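Local coordinates for protein putative sporulation-specific glycosylase ydhD (PDB 3CZ8) that probably hydrolyses glycosidic bonds of a cell-wall or chitin-like polysaccharide during sporulation, through the family 18 glycosyl hydrolase domain present here, at residues I205-T208 with I209-P213; I198-I201 with R202-I205; I85-Q88 with V89-P93; I257-A261 with E262-P266. The protein carries 1 engineered substitution. All blocks are in the same frame, centred on the assembly; numbering follows the deposited sequence.

Contact 1. Residues I205-T208 with I209-P213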
loop_
_atom_site.group_PDB
_atom_site.type_symbol
_atom_site.label_atom_id
_atom_site.label_comp_id
_atom_site.label_asym_id
_atom_site.label_seq_id
_atom_site.Cartn_x
_atom_site.Cartn_y
_atom_site.Cartn_z
ATOM N N ILE A 205 -0.133 -3.453 -26.884
ATOM C CA ILE A 205 -0.624 -2.217 -27.495
ATOM C C ILE A 205 -0.951 -2.432 -28.983
ATOM O O ILE A 205 -2.046 -2.086 -29.434
ATOM C CB ILE A 205 0.377 -1.045 -27.295
ATOM C CG1 ILE A 205 0.381 -0.583 -25.831
ATOM C CG2 ILE A 205 0.019 0.150 -28.178
ATOM C CD1 ILE A 205 1.555 0.317 -25.470
ATOM N N GLU A 206 -0.018 -3.059 -29.705
ATOM C CA GLU A 206 -0.129 -3.310 -31.146
ATOM C C GLU A 206 -1.361 -4.148 -31.488
ATOM O O GLU A 206 -2.039 -3.887 -32.482
ATOM C CB GLU A 206 1.137 -4.009 -31.657
ATOM C CG GLU A 206 1.657 -3.491 -32.997
ATOM C CD GLU A 206 2.706 -2.404 -32.836
ATOM O OE1 GLU A 206 3.763 -2.674 -32.227
ATOM O OE2 GLU A 206 2.481 -1.283 -33.331
ATOM N N PHE A 207 -1.639 -5.140 -30.643
ATOM C CA PHE A 207 -2.831 -5.975 -30.746
ATOM C C PHE A 207 -4.111 -5.193 -30.421
ATOM O O PHE A 207 -5.156 -5.426 -31.034
ATOM C CB PHE A 207 -2.676 -7.188 -29.822
ATOM C CG PHE A 207 -3.889 -8.078 -29.748
ATOM C CD1 PHE A 207 -4.166 -8.990 -30.765
ATOM C CD2 PHE A 207 -4.734 -8.036 -28.639
ATOM C CE1 PHE A 207 -5.277 -9.824 -30.695
ATOM C CE2 PHE A 207 -5.844 -8.867 -28.557
ATOM C CZ PHE A 207 -6.115 -9.768 -29.588
ATOM N N THR A 208 -4.019 -4.264 -29.470
ATOM C CA THR A 208 -5.177 -3.488 -29.015
ATOM C C THR A 208 -5.573 -2.330 -29.949
ATOM O O THR A 208 -6.758 -2.095 -30.182
ATOM C CB THR A 208 -4.967 -2.947 -27.579
ATOM O OG1 THR A 208 -4.380 -3.965 -26.764
ATOM C CG2 THR A 208 -6.290 -2.549 -26.964
ATOM N N ILE A 209 -4.587 -1.614 -30.483
ATOM C CA ILE A 209 -4.844 -0.462 -31.360
ATOM C C ILE A 209 -5.376 -0.856 -32.749
ATOM O O ILE A 209 -5.796 -0.000 -33.530
ATOM C CB ILE A 209 -3.595 0.445 -31.515
ATOM C CG1 ILE A 209 -2.463 -0.318 -32.212
ATOM C CG2 ILE A 209 -3.186 1.027 -30.155
ATOM C CD1 ILE A 209 -1.182 0.447 -32.369
ATOM N N ALA A 210 -5.344 -2.154 -33.041
ATOM C CA ALA A 210 -5.938 -2.713 -34.250
ATOM C C ALA A 210 -7.400 -3.068 -34.013
ATOM O O ALA A 210 -8.093 -3.491 -34.936
ATOM C CB ALA A 210 -5.163 -3.949 -34.691
ATOM N N GLN A 211 -7.863 -2.888 -32.777
ATOM C CA GLN A 211 -9.191 -3.333 -32.373
ATOM C C GLN A 211 -10.014 -2.289 -31.622
ATOM O O GLN A 211 -11.242 -2.349 -31.633
ATOM C CB GLN A 211 -9.079 -4.610 -31.533
ATOM C CG GLN A 211 -8.970 -5.881 -32.358
ATOM C CD GLN A 211 -8.667 -7.095 -31.510
ATOM O OE1 GLN A 211 -7.635 -7.156 -30.842
ATOM N NE2 GLN A 211 -9.566 -8.073 -31.531
ATOM N N VAL A 212 -9.340 -1.344 -30.964
ATOM C CA VAL A 212 -9.999 -0.349 -30.100
ATOM C C VAL A 212 -9.454 1.048 -30.442
ATOM O O VAL A 212 -8.262 1.173 -30.698
ATOM C CB VAL A 212 -9.726 -0.642 -28.580
ATOM C CG1 VAL A 212 -10.639 0.173 -27.685
ATOM C CG2 VAL A 212 -9.897 -2.130 -28.248
ATOM N N PRO A 213 -10.321 2.092 -30.468
ATOM C CA PRO A 213 -9.820 3.471 -30.551
ATOM C C PRO A 213 -8.826 3.788 -29.440
ATOM O O PRO A 213 -9.066 3.447 -28.276
ATOM C CB PRO A 213 -11.086 4.322 -30.401
ATOM C CG PRO A 213 -12.174 3.456 -30.872
ATOM C CD PRO A 213 -11.798 2.056 -30.477
#

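Contact 2. Residues I198-I201 with R202-I205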
loop_
_atom_site.group_PDB
_atom_site.type_symbol
_atom_site.label_atom_id
_atom_site.label_comp_id
_atom_site.label_asym_id
_atom_site.label_seq_id
_atom_site.Cartn_x
_atom_site.Cartn_y
_atom_site.Cartn_z
ATOM N N ILE A 198 8.814 -4.383 -21.493
ATOM C CA ILE A 198 8.380 -3.368 -22.460
ATOM C C ILE A 198 8.114 -3.973 -23.849
ATOM O O ILE A 198 7.326 -3.435 -24.634
ATOM C CB ILE A 198 9.383 -2.173 -22.509
ATOM C CG1 ILE A 198 8.667 -0.855 -22.854
ATOM C CG2 ILE A 198 10.591 -2.486 -23.410
ATOM C CD1 ILE A 198 8.841 -0.388 -24.287
ATOM N N THR A 199 8.753 -5.113 -24.108
ATOM C CA THR A 199 8.570 -5.891 -25.322
ATOM C C THR A 199 7.148 -6.457 -25.407
ATOM O O THR A 199 6.515 -6.405 -26.459
ATOM C CB THR A 199 9.618 -7.033 -25.416
ATOM O OG1 THR A 199 9.641 -7.776 -24.190
ATOM C CG2 THR A 199 11.010 -6.467 -25.673
ATOM N N GLU A 200 6.641 -6.968 -24.290
ATOM C CA GLU A 200 5.292 -7.522 -24.263
ATOM C C GLU A 200 4.200 -6.445 -24.187
ATOM O O GLU A 200 3.075 -6.666 -24.636
ATOM C CB GLU A 200 5.148 -8.546 -23.134
ATOM C CG GLU A 200 6.021 -9.790 -23.275
ATOM C CD GLU A 200 5.790 -10.559 -24.574
ATOM O OE1 GLU A 200 4.619 -10.836 -24.925
ATOM O OE2 GLU A 200 6.793 -10.894 -25.240
ATOM N N ILE A 201 4.543 -5.289 -23.617
ATOM C CA ILE A 201 3.654 -4.123 -23.573
ATOM C C ILE A 201 3.441 -3.589 -24.991
ATOM O O ILE A 201 2.308 -3.278 -25.379
ATOM C CB ILE A 201 4.216 -3.017 -22.623
ATOM C CG1 ILE A 201 4.132 -3.474 -21.164
ATOM C CG2 ILE A 201 3.476 -1.681 -22.783
ATOM C CD1 ILE A 201 4.974 -2.643 -20.235
ATOM N N ARG A 202 4.538 -3.508 -25.746
ATOM C CA ARG A 202 4.540 -3.154 -27.171
ATOM C C ARG A 202 3.569 -4.028 -27.960
ATOM O O ARG A 202 2.695 -3.513 -28.657
ATOM C CB ARG A 202 5.955 -3.308 -27.740
ATOM C CG ARG A 202 6.092 -3.084 -29.248
ATOM C CD ARG A 202 6.543 -1.672 -29.562
ATOM N NE ARG A 202 7.822 -1.362 -28.927
ATOM C CZ ARG A 202 8.301 -0.134 -28.752
ATOM N NH1 ARG A 202 7.609 0.926 -29.165
ATOM N NH2 ARG A 202 9.475 0.034 -28.153
ATOM N N ARG A 203 3.730 -5.346 -27.824
ATOM C CA ARG A 203 2.868 -6.335 -28.471
ATOM C C ARG A 203 1.403 -6.216 -28.053
ATOM O O ARG A 203 0.515 -6.341 -28.895
ATOM C CB ARG A 203 3.369 -7.751 -28.189
ATOM C CG ARG A 203 4.541 -8.192 -29.040
ATOM C CD ARG A 203 5.160 -9.463 -28.479
ATOM N NE ARG A 203 6.311 -9.910 -29.262
ATOM C CZ ARG A 203 7.566 -9.502 -29.073
ATOM N NH1 ARG A 203 7.860 -8.622 -28.122
ATOM N NH2 ARG A 203 8.534 -9.977 -29.845
ATOM N N THR A 204 1.168 -5.978 -26.759
ATOM C CA THR A 204 -0.181 -5.788 -26.210
ATOM C C THR A 204 -0.857 -4.573 -26.840
ATOM O O THR A 204 -2.001 -4.668 -27.292
ATOM C CB THR A 204 -0.155 -5.641 -24.665
ATOM O OG1 THR A 204 0.435 -6.811 -24.087
ATOM C CG2 THR A 204 -1.563 -5.463 -24.096
ATOM N N ILE A 205 -0.133 -3.453 -26.884
ATOM C CA ILE A 205 -0.624 -2.217 -27.495
ATOM C C ILE A 205 -0.951 -2.432 -28.983
ATOM O O ILE A 205 -2.046 -2.086 -29.434
ATOM C CB ILE A 205 0.377 -1.045 -27.295
ATOM C CG1 ILE A 205 0.381 -0.583 -25.831
ATOM C CG2 ILE A 205 0.019 0.150 -28.178
ATOM C CD1 ILE A 205 1.555 0.317 -25.470
#

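Contact 3. Residues I85-Q88 with V89-P93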
loop_
_atom_site.group_PDB
_atom_site.type_symbol
_atom_site.label_atom_id
_atom_site.label_comp_id
_atom_site.label_asym_id
_atom_site.label_seq_id
_atom_site.Cartn_x
_atom_site.Cartn_y
_atom_site.Cartn_z
ATOM N N ILE A 85 -19.137 -18.153 -10.268
ATOM C CA ILE A 85 -20.143 -17.133 -9.932
ATOM C C ILE A 85 -20.479 -16.224 -11.123
ATOM O O ILE A 85 -21.657 -15.975 -11.404
ATOM C CB ILE A 85 -19.746 -16.304 -8.671
ATOM C CG1 ILE A 85 -19.962 -17.140 -7.404
ATOM C CG2 ILE A 85 -20.536 -14.995 -8.580
ATOM C CD1 ILE A 85 -19.899 -16.361 -6.105
ATOM N N VAL A 86 -19.443 -15.766 -11.829
ATOM C CA VAL A 86 -19.617 -14.958 -13.040
ATOM C C VAL A 86 -20.262 -15.766 -14.185
ATOM O O VAL A 86 -21.068 -15.223 -14.942
ATOM C CB VAL A 86 -18.290 -14.226 -13.467
ATOM C CG1 VAL A 86 -17.214 -15.205 -13.925
ATOM C CG2 VAL A 86 -18.555 -13.167 -14.535
ATOM N N HIS A 87 -19.944 -17.061 -14.266
ATOM C CA HIS A 87 -20.539 -17.975 -15.254
ATOM C C HIS A 87 -22.052 -18.140 -15.058
ATOM O O HIS A 87 -22.808 -18.148 -16.027
ATOM C CB HIS A 87 -19.840 -19.339 -15.210
ATOM C CG HIS A 87 -20.333 -20.314 -16.235
ATOM N ND1 HIS A 87 -19.763 -20.429 -17.484
ATOM C CD2 HIS A 87 -21.326 -21.235 -16.190
ATOM C CE1 HIS A 87 -20.393 -21.364 -18.171
ATOM N NE2 HIS A 87 -21.349 -21.868 -17.409
ATOM N N GLN A 88 -22.477 -18.257 -13.802
ATOM C CA GLN A 88 -23.889 -18.402 -13.453
ATOM C C GLN A 88 -24.686 -17.138 -13.772
ATOM O O GLN A 88 -25.875 -17.210 -14.082
ATOM C CB GLN A 88 -24.046 -18.756 -11.970
ATOM C CG GLN A 88 -23.689 -20.199 -11.619
ATOM C CD GLN A 88 -23.737 -20.466 -10.123
ATOM O OE1 GLN A 88 -22.969 -19.890 -9.350
ATOM N NE2 GLN A 88 -24.634 -21.352 -9.709
ATOM N N VAL A 89 -24.016 -15.991 -13.690
ATOM C CA VAL A 89 -24.611 -14.700 -14.025
ATOM C C VAL A 89 -24.735 -14.538 -15.545
ATOM O O VAL A 89 -25.814 -14.214 -16.053
ATOM C CB VAL A 89 -23.801 -13.531 -13.411
ATOM C CG1 VAL A 89 -24.259 -12.193 -13.968
ATOM C CG2 VAL A 89 -23.929 -13.535 -11.897
ATOM N N LEU A 90 -23.638 -14.790 -16.259
ATOM C CA LEU A 90 -23.577 -14.602 -17.708
ATOM C C LEU A 90 -24.473 -15.554 -18.514
ATOM O O LEU A 90 -24.789 -15.276 -19.672
ATOM C CB LEU A 90 -22.124 -14.687 -18.206
ATOM C CG LEU A 90 -21.162 -13.557 -17.804
ATOM C CD1 LEU A 90 -19.777 -13.787 -18.389
ATOM C CD2 LEU A 90 -21.687 -12.179 -18.201
ATOM N N ASN A 91 -24.887 -16.659 -17.894
ATOM C CA ASN A 91 -25.713 -17.665 -18.564
ATOM C C ASN A 91 -27.189 -17.652 -18.143
ATOM O O ASN A 91 -28.021 -18.330 -18.750
ATOM C CB ASN A 91 -25.100 -19.058 -18.399
ATOM C CG ASN A 91 -23.827 -19.229 -19.201
ATOM O OD1 ASN A 91 -23.850 -19.752 -20.315
ATOM N ND2 ASN A 91 -22.708 -18.780 -18.645
ATOM N N ASN A 92 -27.505 -16.883 -17.106
ATOM C CA ASN A 92 -28.888 -16.638 -16.720
ATOM C C ASN A 92 -29.273 -15.205 -17.098
ATOM O O ASN A 92 -28.818 -14.259 -16.452
ATOM C CB ASN A 92 -29.086 -16.899 -15.218
ATOM C CG ASN A 92 -30.531 -16.694 -14.758
ATOM O OD1 ASN A 92 -31.473 -16.741 -15.551
ATOM N ND2 ASN A 92 -30.704 -16.481 -13.457
ATOM N N PRO A 93 -30.100 -15.044 -18.158
ATOM C CA PRO A 93 -30.537 -13.731 -18.657
ATOM C C PRO A 93 -31.245 -12.877 -17.611
ATOM O O PRO A 93 -31.104 -11.658 -17.626
ATOM C CB PRO A 93 -31.489 -14.089 -19.804
ATOM C CG PRO A 93 -31.018 -15.428 -20.263
ATOM C CD PRO A 93 -30.649 -16.133 -18.987
#

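Contact 4. Residues I257-A261 with E262-P266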
loop_
_atom_site.group_PDB
_atom_site.type_symbol
_atom_site.label_atom_id
_atom_site.label_comp_id
_atom_site.label_asym_id
_atom_site.label_seq_id
_atom_site.Cartn_x
_atom_site.Cartn_y
_atom_site.Cartn_z
ATOM N N ILE A 257 21.489 -2.671 -8.089
ATOM C CA ILE A 257 20.285 -2.706 -8.916
ATOM C C ILE A 257 20.655 -2.545 -10.385
ATOM O O ILE A 257 21.044 -1.455 -10.831
ATOM C CB ILE A 257 19.249 -1.638 -8.488
ATOM C CG1 ILE A 257 18.835 -1.846 -7.025
ATOM C CG2 ILE A 257 18.015 -1.684 -9.398
ATOM C CD1 ILE A 257 18.117 -0.655 -6.396
ATOM N N GLN A 258 20.552 -3.647 -11.123
ATOM C CA GLN A 258 20.824 -3.638 -12.560
ATOM C C GLN A 258 19.552 -3.484 -13.396
ATOM O O GLN A 258 18.440 -3.575 -12.876
ATOM C CB GLN A 258 21.656 -4.856 -12.991
ATOM C CG GLN A 258 21.431 -6.118 -12.184
ATOM C CD GLN A 258 22.504 -7.166 -12.412
ATOM O OE1 GLN A 258 22.571 -8.161 -11.691
ATOM N NE2 GLN A 258 23.345 -6.953 -13.421
ATOM N N TYR A 259 19.735 -3.242 -14.690
ATOM C CA TYR A 259 18.643 -2.876 -15.578
ATOM C C TYR A 259 18.744 -3.643 -16.892
ATOM O O TYR A 259 19.752 -3.551 -17.599
ATOM C CB TYR A 259 18.686 -1.367 -15.837
ATOM C CG TYR A 259 17.434 -0.784 -16.450
ATOM C CD1 TYR A 259 16.321 -0.492 -15.661
ATOM C CD2 TYR A 259 17.369 -0.501 -17.813
ATOM C CE1 TYR A 259 15.169 0.055 -16.216
ATOM C CE2 TYR A 259 16.223 0.046 -18.379
ATOM C CZ TYR A 259 15.126 0.320 -17.574
ATOM O OH TYR A 259 13.991 0.862 -18.125
ATOM N N SER A 260 17.701 -4.409 -17.206
ATOM C CA SER A 260 17.633 -5.132 -18.473
ATOM C C SER A 260 17.369 -4.159 -19.613
ATOM O O SER A 260 16.432 -3.365 -19.553
ATOM C CB SER A 260 16.549 -6.207 -18.431
ATOM O OG SER A 260 16.447 -6.865 -19.679
ATOM N N ALA A 261 18.217 -4.210 -20.636
ATOM C CA ALA A 261 18.087 -3.335 -21.796
ATOM C C ALA A 261 16.926 -3.784 -22.679
ATOM O O ALA A 261 16.152 -2.954 -23.166
ATOM C CB ALA A 261 19.387 -3.305 -22.589
ATOM N N GLU A 262 16.818 -5.101 -22.862
ATOM C CA GLU A 262 15.761 -5.727 -23.652
ATOM C C GLU A 262 14.382 -5.479 -23.038
ATOM O O GLU A 262 13.453 -5.045 -23.723
ATOM C CB GLU A 262 16.024 -7.234 -23.769
ATOM C CG GLU A 262 15.041 -8.002 -24.654
ATOM C CD GLU A 262 15.151 -9.516 -24.499
ATOM O OE1 GLU A 262 14.163 -10.218 -24.805
ATOM O OE2 GLU A 262 16.217 -10.009 -24.071
ATOM N N TYR A 263 14.274 -5.731 -21.737
ATOM C CA TYR A 263 12.994 -5.701 -21.045
ATOM C C TYR A 263 12.603 -4.325 -20.509
ATOM O O TYR A 263 11.419 -4.079 -20.260
ATOM C CB TYR A 263 12.981 -6.732 -19.911
ATOM C CG TYR A 263 13.179 -8.172 -20.354
ATOM C CD1 TYR A 263 14.059 -9.012 -19.673
ATOM C CD2 TYR A 263 12.479 -8.696 -21.444
ATOM C CE1 TYR A 263 14.240 -10.334 -20.059
ATOM C CE2 TYR A 263 12.655 -10.016 -21.841
ATOM C CZ TYR A 263 13.538 -10.829 -21.145
ATOM O OH TYR A 263 13.720 -12.136 -21.533
ATOM N N GLN A 264 13.592 -3.440 -20.355
ATOM C CA GLN A 264 13.433 -2.142 -19.666
ATOM C C GLN A 264 12.805 -2.326 -18.274
ATOM O O GLN A 264 11.802 -1.688 -17.930
ATOM C CB GLN A 264 12.664 -1.120 -20.520
ATOM C CG GLN A 264 13.371 -0.702 -21.805
ATOM C CD GLN A 264 14.600 0.147 -21.563
ATOM O OE1 GLN A 264 14.531 1.190 -20.911
ATOM N NE2 GLN A 264 15.736 -0.290 -22.103
ATOM N N SER A 265 13.400 -3.235 -17.506
ATOM C CA SER A 265 12.908 -3.624 -16.191
ATOM C C SER A 265 14.091 -3.771 -15.236
ATOM O O SER A 265 15.101 -4.389 -15.598
ATOM C CB SER A 265 12.145 -4.948 -16.280
ATOM O OG SER A 265 11.074 -4.862 -17.203
ATOM N N PRO A 266 13.987 -3.186 -14.024
ATOM C CA PRO A 266 15.058 -3.371 -13.048
ATOM C C PRO A 266 15.008 -4.740 -12.383
ATOM O O PRO A 266 13.930 -5.318 -12.213
ATOM C CB PRO A 266 14.799 -2.266 -12.024
ATOM C CG PRO A 266 13.341 -2.022 -12.090
ATOM C CD PRO A 266 12.915 -2.317 -13.502
#

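Contact 1. Residues I205-T208 with I209-P213
The backbone runs off the helix through Ile209 N, which gives a last regular bond to Ile205 O (2.8 Å), and then through Thr208 O, which accepts two hydrogen bonds at once. Val212 N meets Thr208 O at 2.8 Å, almost straight along the carbonyl, while Gln211 N reaches Thr208 O at 2.9 Å from well above the carbonyl plane, 58° out of it. The side chains of Thr208 and Val212 lie side by side, CG2 to CG2 at 3.9 Å; Thr208 OG1 turns back to Thr204 O. All this is the C-terminal end of helix 198-208 of the TIM barrel, where the chain turns towards the barrel strand 217-220. Ile209 has CG1 lodged between its own N and carbonyl carbon (chi1 64°), which places CG1 against Ile205 O and lets CG2 touch Ile205 CG2 at 3.9 Å. The Ile209 and Glu206 side chains lie alongside each other, pointing the same way, with CD1 loosely near OE2, which has a weak bond to Tyr298 OH. On another flank, the end of the Gln211 side chain stands over one face of the Phe207 ring, its amide plane nearly upright to it (78°), and Gln211 also touches Tyr168 of helix 168-174.

Contact 2. Residues I198-I201 with R202-I205
Ile201, Arg202 and Arg203 carry this turn-to-turn contact in helix 198-208, the helical arm of the beta-alpha-beta unit that links barrel strands 177-181 and 217-220. Each residue works with a neighbour one turn away. Ile201 O accepts Ile205 N at 2.9 Å, and Ile201 CG2 also rests on Ile205 CD1 (3.9 Å), the two branched chains set at a slant. Ile201 also faces Lys291 of helix 285-297. Arg202 N bonds to Ile198 O, and its side chain, bent at chi2 (97°) and chi3 (58°), runs in the same direction as Ile198, with Arg202 NH2 passing Ile198 CD1 at 3.9 Å. With the chain folded this way, NH1 forms a salt bridge with Glu297 of helix 285-297, which probably balances much of the charge. Arg203 is different: the extended chain runs back along the preceding turn, where Arg203 NH1 makes a weak bond of 3.1 Å to Thr199 O, which also accepts Arg203 N. The Glu200 carboxylate lies nearly parallel to the guanidinium, 12° apart, but Glu200 OE2 sits well out of its plane, 3.8 Å from Arg203 NH1, a long salt bridge of charge alone. Glu200 O is gripped twice by Thr204, from opposite faces of its carbonyl plane: by N at 2.9 Å and by OG1 at 2.7 Å.

Contact 3. Residues I85-Q88 with V89-P93
His87 swings its ring away from its own N (chi1 -177°), towards the C-terminal end of the helix, while Asn91 holds CG beside its backbone N (chi1 -71°), and the two flat groups meet one turn apart. Asn91 ND2 comes to rest 3.4 Å above the His87 ring, over its centre, the amide tilted 31° from the ring. Asn91 ND2 also bonds to His87 O at 2.7 Å, a nearly straight bond with the oxygen near the amide plane; Asn91 N reaches that oxygen only weakly. Asp126 ties down both side chains, through OD1 to Asn91 ND2 and, weakly, through OD2 to His87 ND1, which should steady the Asn91 amide and, less firmly, the His87 ring. On the inner side the Val86 and Leu90 side chains run side by side, CG2 to CD1 at 4.1 Å; Leu90 N bonds to Val86 O at 2.9 Å. This is the end of helix 83-90 in the TIM barrel, with Val86 about 8 Å, side chain to side chain, from Glu120, the predicted proton donor. Asn92 is the N-cap of helix 93-110, its OD1 weakly bonded to Thr94 N; Val89 packs against that helix, while Leu90 leans on helix 127-143 and Val86 touches strand 68-77.

Contact 4. Residues I257-A261 with E262-P266
Glu262 opens the turn, its CB lying 4.1 Å from Ser260 OG. Tyr263 N bonds to that same hydroxyl oxygen at 3.2 Å; Ser260 OG, anti to its own N (chi1 177°), is thereby also set 3.2 Å from Tyr263 CD1. Gln264 takes a left-handed backbone conformation that turns the chain back, helped by a weak bond from its N to Ser260 O. Its amide is held at both ends: Gln264 NE2 gives to Ala261 O at 2.9 Å, and Gln264 OE1 accepts Tyr259 OH at 2.9 Å, the hydroxyl standing 57° above the amide carbonyl plane, with a weak further bond to Ser287 OG. Gln264 OE1 lies at the edge of the Tyr259 ring, in its plane, with the ring turned 75° from the amide. Ser265 O receives Ser260 N (3.1 Å), and Pro266 pairs with Tyr259 as a non-hydrogen-bonded antiparallel pair, both side chains on one face. Pro266 CA approaches Gln258 O, and its CB meets Ile257 CG2. The result is a beta hairpin of strands 258-260 and 265-271 at the edge of the five-stranded antiparallel sheet, with Tyr259 in a cation-pi contact with Arg286, Gln264 against helix 285-297 and Tyr263 touching Thr199 of helix 198-208.

Overall arrangement
Contacts 1 and 2 follow one another on helix 198-208 and share Ile205: contact 2 covers its first two turns, contact 1 its C-terminal end. Contact 3 is another helix end of the barrel, about 28 Å from contact 1 between centres, and the one near the predicted proton donor. All three are partly buried, mixing buried and exposed residues, whereas contact 4 lies at the surface, in the small antiparallel sheet. It combines backbone bonds of the strand pair with side-chain bonds across the turn, where the helical contacts rest mainly on i to i+4 backbone bonds. Contacts 2 and 4 touch: Tyr263 O probably accepts Ile198 N at 2.9 Å, joining the hairpin to the start of the barrel helix.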